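Local atomic coordinates of DUF2520 domain-containing protein (Thermotoga maritima, PDB entry 2I76), a protein that is of unknown function but binds NADPH and is probably a dehydrogenase, with a C-terminal domain related to that of 6-phosphogluconate dehydrogenases. Residues A[209-219]-A[247-257]. Residues are numbered along the deposited sequence; the frame is centred on the assembly and turned at random.
Sequences RVECSLTGPVK and VKLLREVAESE. With NDP (NADPH dihydro-nicotinamide-adenine-dinucleotide phosphate), chain D.
Val-247 starts the contact on helix 241-258, its CG1 lying 3.9 Å from CG2 of Val-218; Val-226 of helix 223-237 touches both valines. One turn on, Leu-250 crosses Leu-214 at about a right angle. The two branches of Leu-214 divide the work: CD1 meets CD2 of Leu-250 at 3.5 Å, while CD2 rests against CB and the carbonyl oxygen of the same residue. With CG of Leu-214 anti to the backbone N (chi1 -173°), both methyls are carried onto the helix. Arg-251 contributes its backbone and CB, for CG1 of Val-218 sits 3.6 Å from its CA. Val-253 directs CG1 at CB of Glu-211, 3.4 Å away, and packs its CB against Leu-214 CD2; the carboxylate of Glu-211 turns away to a salt bridge with Lys-179 of the second subunit. Ala-254 offers its methyl to CA and CD of Lys-219. Glu-257, its chain bent at chi2 (-52°), lays its carboxylate beside the 3-10 turn 210-212, with OE2 3.2 Å from SG of Cys-212. That sulfur also lies over the centre of one face of the Arg-209 guanidinium. OE2 stands 4.3 Å from Arg-209 NH1, well out of the guanidinium plane, and Lys-219 NZ is another nearby positive charge; any attraction to these two cations is probably long-range, with no salt bridge formed. Replacing Glu-257 by alanine would probably remove a negative charge near both and uncover the flank of Glu-211. The apolar side chains thus seat the 209-219 segment on the C-terminal helix, while Thr-215 O accepts a hydrogen bond from the NADPH carboxamide N7N (2.8 Å), joining a largely apolar helix contact to a cofactor site shared with Thr-10, Arg-33 and Asp-68 of the second subunit.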
ATOM      1  N   ARG A 209      13.012  -2.933  -0.563  1.00 37.03           N
ATOM      2  CA  ARG A 209      12.374  -4.189  -0.901  1.00 35.95           C
ATOM      3  C   ARG A 209      11.144  -4.382  -0.029  1.00 35.16           C
ATOM      4  O   ARG A 209      11.187  -4.139   1.174  1.00 34.25           O
ATOM      5  CB  ARG A 209      13.341  -5.349  -0.656  1.00 39.74           C
ATOM      6  CG  ARG A 209      14.473  -5.484  -1.662  1.00 43.79           C
ATOM      7  CD  ARG A 209      15.629  -6.247  -1.038  1.00 47.46           C
ATOM      8  NE  ARG A 209      16.307  -5.457  -0.007  1.00 50.28           N
ATOM      9  CZ  ARG A 209      16.896  -5.975   1.068  1.00 51.00           C
ATOM     10  NH1 ARG A 209      16.887  -7.288   1.261  1.00 51.99           N
ATOM     11  NH2 ARG A 209      17.495  -5.185   1.950  1.00 50.70           N
ATOM     12  N   VAL A 210      10.053  -4.826  -0.644  1.00 35.88           N
ATOM     13  CA  VAL A 210       8.806  -5.082   0.064  1.00 36.44           C
ATOM     14  C   VAL A 210       9.060  -5.612   1.473  1.00 37.82           C
ATOM     15  O   VAL A 210       8.659  -4.985   2.454  1.00 38.15           O
ATOM     16  CB  VAL A 210       7.944  -6.125  -0.688  1.00 36.90           C
ATOM     17  CG1 VAL A 210       6.782  -6.581   0.182  1.00 37.85           C
ATOM     18  CG2 VAL A 210       7.422  -5.537  -1.973  1.00 37.38           C
ATOM     19  N   GLU A 211       9.739  -6.755   1.573  1.00 37.15           N
ATOM     20  CA  GLU A 211      10.003  -7.371   2.867  1.00 36.43           C
ATOM     21  C   GLU A 211      10.795  -6.555   3.871  1.00 36.76           C
ATOM     22  O   GLU A 211      10.862  -6.917   5.045  1.00 37.04           O
ATOM     23  CB  GLU A 211      10.669  -8.732   2.691  1.00 36.10           C
ATOM     24  CG  GLU A 211      11.651  -8.841   1.545  1.00 35.58           C
ATOM     25  CD  GLU A 211      10.975  -8.933   0.188  1.00 35.81           C
ATOM     26  OE1 GLU A 211       9.984  -9.688   0.056  1.00 34.03           O
ATOM     27  OE2 GLU A 211      11.451  -8.256  -0.753  1.00 36.70           O
ATOM     28  N   CYS A 212      11.394  -5.458   3.426  1.00 37.23           N
ATOM     29  CA  CYS A 212      12.165  -4.612   4.335  1.00 37.91           C
ATOM     30  C   CYS A 212      11.293  -3.484   4.877  1.00 37.12           C
ATOM     31  O   CYS A 212      11.779  -2.586   5.563  1.00 37.17           O
ATOM     32  CB  CYS A 212      13.389  -4.021   3.625  1.00 38.60           C
ATOM     33  SG  CYS A 212      14.625  -5.244   3.162  1.00 44.38           S
ATOM     34  N   SER A 213      10.000  -3.550   4.583  1.00 36.24           N
ATOM     35  CA  SER A 213       9.073  -2.524   5.024  1.00 33.99           C
ATOM     36  C   SER A 213       8.170  -2.995   6.148  1.00 33.31           C
ATOM     37  O   SER A 213       7.343  -2.224   6.623  1.00 35.32           O
ATOM     38  CB  SER A 213       8.200  -2.074   3.862  1.00 33.48           C
ATOM     39  OG  SER A 213       7.286  -3.102   3.538  1.00 33.63           O
ATOM     40  N   LEU A 214       8.308  -4.249   6.571  1.00 31.07           N
ATOM     41  CA  LEU A 214       7.465  -4.755   7.650  1.00 28.19           C
ATOM     42  C   LEU A 214       8.064  -4.309   8.981  1.00 28.25           C
ATOM     43  O   LEU A 214       9.234  -4.568   9.250  1.00 27.82           O
ATOM     44  CB  LEU A 214       7.369  -6.283   7.593  1.00 25.92           C
ATOM     45  CG  LEU A 214       6.361  -6.870   8.584  1.00 25.03           C
ATOM     46  CD1 LEU A 214       4.968  -6.532   8.125  1.00 23.14           C
ATOM     47  CD2 LEU A 214       6.533  -8.365   8.705  1.00 25.85           C
ATOM     48  N   THR A 215       7.263  -3.644   9.815  1.00 28.47           N
ATOM     49  CA  THR A 215       7.764  -3.150  11.097  1.00 28.87           C
ATOM     50  C   THR A 215       7.033  -3.565  12.372  1.00 28.95           C
ATOM     51  O   THR A 215       7.557  -3.376  13.467  1.00 31.97           O
ATOM     52  CB  THR A 215       7.804  -1.602  11.137  1.00 27.75           C
ATOM     53  OG1 THR A 215       6.472  -1.099  11.030  1.00 26.14           O
ATOM     54  CG2 THR A 215       8.661  -1.040  10.023  1.00 27.62           C
ATOM     55  N   GLY A 216       5.843  -4.129  12.254  1.00 28.23           N
ATOM     56  CA  GLY A 216       5.080  -4.469  13.450  1.00 27.32           C
ATOM     57  C   GLY A 216       5.588  -5.359  14.583  1.00 24.98           C
ATOM     58  O   GLY A 216       6.777  -5.599  14.769  1.00 22.90           O
ATOM     59  N   PRO A 217       4.655  -5.829  15.408  1.00 23.35           N
ATOM     60  CA  PRO A 217       4.999  -6.698  16.520  1.00 25.08           C
ATOM     61  C   PRO A 217       5.454  -8.095  16.068  1.00 26.03           C
ATOM     62  O   PRO A 217       6.346  -8.675  16.676  1.00 26.58           O
ATOM     63  CB  PRO A 217       3.716  -6.707  17.351  1.00 25.31           C
ATOM     64  CG  PRO A 217       2.657  -6.382  16.389  1.00 24.24           C
ATOM     65  CD  PRO A 217       3.288  -5.318  15.560  1.00 24.34           C
ATOM     66  N   VAL A 218       4.860  -8.644  15.012  1.00 25.69           N
ATOM     67  CA  VAL A 218       5.306  -9.955  14.551  1.00 25.52           C
ATOM     68  C   VAL A 218       6.803  -9.783  14.289  1.00 26.16           C
ATOM     69  O   VAL A 218       7.618 -10.547  14.791  1.00 25.03           O
ATOM     70  CB  VAL A 218       4.572 -10.411  13.250  1.00 25.55           C
ATOM     71  CG1 VAL A 218       5.109 -11.757  12.777  1.00 25.96           C
ATOM     72  CG2 VAL A 218       3.091 -10.560  13.514  1.00 25.83           C
ATOM     73  N   LYS A 219       7.145  -8.743  13.532  1.00 28.17           N
ATOM     74  CA  LYS A 219       8.534  -8.394  13.186  1.00 30.37           C
ATOM     75  C   LYS A 219       9.467  -8.446  14.396  1.00 30.23           C
ATOM     76  O   LYS A 219      10.528  -9.077  14.342  1.00 31.18           O
ATOM     77  CB  LYS A 219       8.583  -6.981  12.581  1.00 29.89           C
ATOM     78  CG  LYS A 219       9.972  -6.454  12.268  1.00 28.40           C
ATOM     79  CD  LYS A 219      10.570  -7.152  11.074  1.00 27.60           C
ATOM     80  CE  LYS A 219      11.669  -6.305  10.454  1.00 27.41           C
ATOM     81  NZ  LYS A 219      12.083  -6.807   9.097  1.00 26.71           N
ATOM     82  N   VAL A 247      -0.827 -12.844   9.376  1.00 17.94           N
ATOM     83  CA  VAL A 247       0.190 -13.044  10.391  1.00 20.63           C
ATOM     84  C   VAL A 247       1.160 -14.150   9.971  1.00 20.49           C
ATOM     85  O   VAL A 247       2.371 -14.026  10.122  1.00 21.01           O
ATOM     86  CB  VAL A 247      -0.431 -13.420  11.743  1.00 20.80           C
ATOM     87  CG1 VAL A 247       0.669 -13.582  12.787  1.00 20.97           C
ATOM     88  CG2 VAL A 247      -1.401 -12.345  12.174  1.00 21.89           C
ATOM     89  N   LYS A 248       0.613 -15.237   9.448  1.00 19.51           N
ATOM     90  CA  LYS A 248       1.421 -16.350   8.997  1.00 17.56           C
ATOM     91  C   LYS A 248       2.437 -15.845   7.952  1.00 18.11           C
ATOM     92  O   LYS A 248       3.623 -16.153   8.013  1.00 17.04           O
ATOM     93  CB  LYS A 248       0.495 -17.413   8.407  1.00 16.97           C
ATOM     94  CG  LYS A 248       1.087 -18.813   8.349  1.00 19.38           C
ATOM     95  CD  LYS A 248       0.117 -19.869   7.760  1.00 20.65           C
ATOM     96  CE  LYS A 248      -1.191 -20.003   8.545  1.00 19.44           C
ATOM     97  NZ  LYS A 248      -1.995 -18.764   8.442  1.00 21.34           N
ATOM     98  N   LEU A 249       1.959 -15.048   7.000  1.00 20.26           N
ATOM     99  CA  LEU A 249       2.805 -14.483   5.945  1.00 19.91           C
ATOM    100  C   LEU A 249       3.823 -13.465   6.471  1.00 20.74           C
ATOM    101  O   LEU A 249       4.982 -13.462   6.067  1.00 20.68           O
ATOM    102  CB  LEU A 249       1.918 -13.829   4.884  1.00 19.02           C
ATOM    103  CG  LEU A 249       1.284 -14.823   3.912  1.00 19.56           C
ATOM    104  CD1 LEU A 249       0.122 -14.208   3.175  1.00 20.64           C
ATOM    105  CD2 LEU A 249       2.344 -15.274   2.926  1.00 20.19           C
ATOM    106  N   LEU A 250       3.381 -12.586   7.362  1.00 22.15           N
ATOM    107  CA  LEU A 250       4.272 -11.590   7.933  1.00 23.57           C
ATOM    108  C   LEU A 250       5.409 -12.269   8.720  1.00 24.56           C
ATOM    109  O   LEU A 250       6.548 -11.834   8.680  1.00 24.85           O
ATOM    110  CB  LEU A 250       3.467 -10.650   8.831  1.00 21.31           C
ATOM    111  CG  LEU A 250       2.320  -9.948   8.097  1.00 18.51           C
ATOM    112  CD1 LEU A 250       1.561  -9.039   9.057  1.00 17.29           C
ATOM    113  CD2 LEU A 250       2.883  -9.147   6.936  1.00 16.36           C
ATOM    114  N   ARG A 251       5.087 -13.339   9.433  1.00 26.20           N
ATOM    115  CA  ARG A 251       6.076 -14.085  10.194  1.00 27.76           C
ATOM    116  C   ARG A 251       7.008 -14.723   9.172  1.00 29.30           C
ATOM    117  O   ARG A 251       8.107 -15.150   9.493  1.00 30.42           O
ATOM    118  CB  ARG A 251       5.381 -15.180  11.022  1.00 28.18           C
ATOM    119  CG  ARG A 251       6.306 -16.165  11.727  1.00 28.83           C
ATOM    120  CD  ARG A 251       5.505 -17.255  12.442  1.00 31.11           C
ATOM    121  NE  ARG A 251       6.360 -18.327  12.960  1.00 34.17           N
ATOM    122  CZ  ARG A 251       5.921 -19.484  13.463  1.00 35.17           C
ATOM    123  NH1 ARG A 251       4.621 -19.759  13.533  1.00 33.78           N
ATOM    124  NH2 ARG A 251       6.793 -20.382  13.896  1.00 36.62           N
ATOM    125  N   GLU A 252       6.550 -14.778   7.931  1.00 29.93           N
ATOM    126  CA  GLU A 252       7.319 -15.377   6.856  1.00 30.16           C
ATOM    127  C   GLU A 252       8.168 -14.297   6.201  1.00 29.95           C
ATOM    128  O   GLU A 252       9.278 -14.546   5.754  1.00 29.69           O
ATOM    129  CB  GLU A 252       6.348 -16.004   5.854  1.00 31.95           C
ATOM    130  CG  GLU A 252       6.956 -16.974   4.876  1.00 34.13           C
ATOM    131  CD  GLU A 252       5.896 -17.638   4.025  1.00 36.54           C
ATOM    132  OE1 GLU A 252       5.082 -18.406   4.587  1.00 36.45           O
ATOM    133  OE2 GLU A 252       5.874 -17.383   2.801  1.00 39.24           O
ATOM    134  N   VAL A 253       7.636 -13.082   6.156  1.00 31.55           N
ATOM    135  CA  VAL A 253       8.355 -11.951   5.575  1.00 31.94           C
ATOM    136  C   VAL A 253       9.501 -11.573   6.500  1.00 31.61           C
ATOM    137  O   VAL A 253      10.542 -11.126   6.045  1.00 30.51           O
ATOM    138  CB  VAL A 253       7.409 -10.729   5.392  1.00 32.04           C
ATOM    139  CG1 VAL A 253       8.186  -9.508   4.937  1.00 27.99           C
ATOM    140  CG2 VAL A 253       6.316 -11.076   4.374  1.00 32.91           C
ATOM    141  N   ALA A 254       9.296 -11.790   7.798  1.00 33.19           N
ATOM    142  CA  ALA A 254      10.269 -11.483   8.841  1.00 34.77           C
ATOM    143  C   ALA A 254      11.402 -12.498   8.996  1.00 37.82           C
ATOM    144  O   ALA A 254      12.483 -12.142   9.471  1.00 37.93           O
ATOM    145  CB  ALA A 254       9.553 -11.331  10.160  1.00 32.96           C
ATOM    146  N   GLU A 255      11.153 -13.757   8.621  1.00 41.44           N
ATOM    147  CA  GLU A 255      12.167 -14.818   8.715  1.00 43.23           C
ATOM    148  C   GLU A 255      13.069 -14.782   7.483  1.00 43.93           C
ATOM    149  O   GLU A 255      14.261 -15.074   7.555  1.00 43.62           O
ATOM    150  CB  GLU A 255      11.515 -16.206   8.812  1.00 44.11           C
ATOM    151  CG  GLU A 255      10.712 -16.464  10.080  1.00 45.47           C
ATOM    152  CD  GLU A 255       9.966 -17.797  10.040  1.00 47.23           C
ATOM    153  OE1 GLU A 255       9.192 -18.017   9.084  1.00 47.42           O
ATOM    154  OE2 GLU A 255      10.146 -18.622  10.965  1.00 47.58           O
ATOM    155  N   SER A 256      12.486 -14.439   6.344  1.00 44.60           N
ATOM    156  CA  SER A 256      13.256 -14.354   5.122  1.00 46.26           C
ATOM    157  C   SER A 256      14.457 -13.468   5.404  1.00 47.48           C
ATOM    158  O   SER A 256      15.554 -13.732   4.918  1.00 47.96           O
ATOM    159  CB  SER A 256      12.417 -13.731   4.013  1.00 46.44           C
ATOM    160  OG  SER A 256      12.007 -12.425   4.382  1.00 47.34           O
ATOM    161  N   GLU A 257      14.240 -12.417   6.194  1.00 48.99           N
ATOM    162  CA  GLU A 257      15.301 -11.476   6.548  1.00 51.23           C
ATOM    163  C   GLU A 257      16.302 -12.111   7.510  1.00 53.84           C
ATOM    164  O   GLU A 257      17.489 -11.779   7.477  1.00 53.31           O
ATOM    165  CB  GLU A 257      14.715 -10.215   7.186  1.00 50.98           C
ATOM    166  CG  GLU A 257      13.639  -9.519   6.364  1.00 52.63           C
ATOM    167  CD  GLU A 257      14.074  -9.229   4.939  1.00 54.59           C
ATOM    168  OE1 GLU A 257      14.150 -10.186   4.131  1.00 55.93           O
ATOM    169  OE2 GLU A 257      14.342  -8.044   4.624  1.00 54.63           O
TER
HETATM  170  PA  NDP D 301      13.417  -2.158  17.476  1.00 49.41           P
HETATM  171  O1A NDP D 301      14.077  -1.640  16.295  1.00 48.30           O
HETATM  172  O2A NDP D 301      13.164  -3.635  17.724  1.00 46.59           O
HETATM  173  O5B NDP D 301      14.201  -1.518  18.770  1.00 50.03           O
HETATM  174  C5B NDP D 301      15.601  -1.763  18.951  1.00 49.92           C
HETATM  175  C4B NDP D 301      15.915  -1.043  20.249  1.00 47.70           C
HETATM  176  O4B NDP D 301      15.337  -1.983  21.236  1.00 47.34           O
HETATM  177  C3B NDP D 301      17.347  -0.988  20.631  1.00 48.64           C
HETATM  178  O3B NDP D 301      17.543   0.132  21.536  1.00 53.35           O
HETATM  179  C2B NDP D 301      17.669  -2.214  21.306  1.00 49.21           C
HETATM  180  O2B NDP D 301      18.889  -2.316  22.044  1.00 49.91           O
HETATM  181  C1B NDP D 301      16.433  -2.421  22.066  1.00 46.53           C
HETATM  182  N9A NDP D 301      16.382  -3.859  22.430  1.00 46.88           N
HETATM  183  C8A NDP D 301      16.373  -4.992  21.572  1.00 47.44           C
HETATM  184  N7A NDP D 301      16.339  -6.106  22.277  1.00 49.48           N
HETATM  185  C5A NDP D 301      16.326  -5.738  23.596  1.00 47.36           C
HETATM  186  C6A NDP D 301      16.300  -6.444  24.852  1.00 46.35           C
HETATM  187  N6A NDP D 301      16.283  -7.779  24.873  1.00 45.34           N
HETATM  188  N1A NDP D 301      16.293  -5.750  26.034  1.00 46.39           N
HETATM  189  C2A NDP D 301      16.311  -4.383  26.030  1.00 47.30           C
HETATM  190  N3A NDP D 301      16.342  -3.630  24.899  1.00 47.96           N
HETATM  191  C4A NDP D 301      16.344  -4.370  23.707  1.00 46.92           C
HETATM  192  O3  NDP D 301      12.078  -1.393  17.737  1.00 46.27           O
HETATM  193  PN  NDP D 301      10.523  -0.969  17.360  1.00 44.48           P
HETATM  194  O1N NDP D 301      10.168  -2.304  16.900  1.00 44.59           O
HETATM  195  O2N NDP D 301      10.870   0.108  16.379  1.00 42.13           O
HETATM  196  O5D NDP D 301       9.526  -0.348  18.426  1.00 40.84           O
HETATM  197  C5D NDP D 301       9.795  -0.390  19.859  1.00 38.81           C
HETATM  198  C4D NDP D 301       8.600   0.331  20.549  1.00 38.47           C
HETATM  199  O4D NDP D 301       8.009   1.259  19.628  1.00 39.01           O
HETATM  200  C3D NDP D 301       7.478  -0.613  20.986  1.00 37.56           C
HETATM  201  O3D NDP D 301       7.016  -0.220  22.279  1.00 38.25           O
HETATM  202  C2D NDP D 301       6.439  -0.513  19.905  1.00 37.81           C
HETATM  203  O2D NDP D 301       5.172  -0.910  20.409  1.00 37.48           O
HETATM  204  C1D NDP D 301       6.610   1.006  19.484  1.00 40.20           C
HETATM  205  N1N NDP D 301       6.205   1.317  18.068  1.00 42.27           N
HETATM  206  C2N NDP D 301       6.459   0.341  17.038  1.00 45.09           C
HETATM  207  C3N NDP D 301       6.027   0.682  15.682  1.00 46.24           C
HETATM  208  C7N NDP D 301       6.257  -0.281  14.581  1.00 48.88           C
HETATM  209  O7N NDP D 301       5.347  -0.700  13.809  1.00 49.00           O
HETATM  210  N7N NDP D 301       7.521  -0.760  14.358  1.00 50.26           N
HETATM  211  C4N NDP D 301       5.400   1.949  15.466  1.00 44.36           C
HETATM  212  C5N NDP D 301       5.169   2.870  16.469  1.00 43.38           C
HETATM  213  C6N NDP D 301       5.571   2.560  17.777  1.00 43.32           C
HETATM  214  P2B NDP D 301      20.269  -1.836  21.539  1.00 52.61           P
HETATM  215  O1X NDP D 301      21.118  -2.202  22.674  1.00 52.38           O
HETATM  216  O2X NDP D 301      20.253  -0.361  21.294  1.00 45.84           O
HETATM  217  O3X NDP D 301      20.658  -2.588  20.263  1.00 52.40           O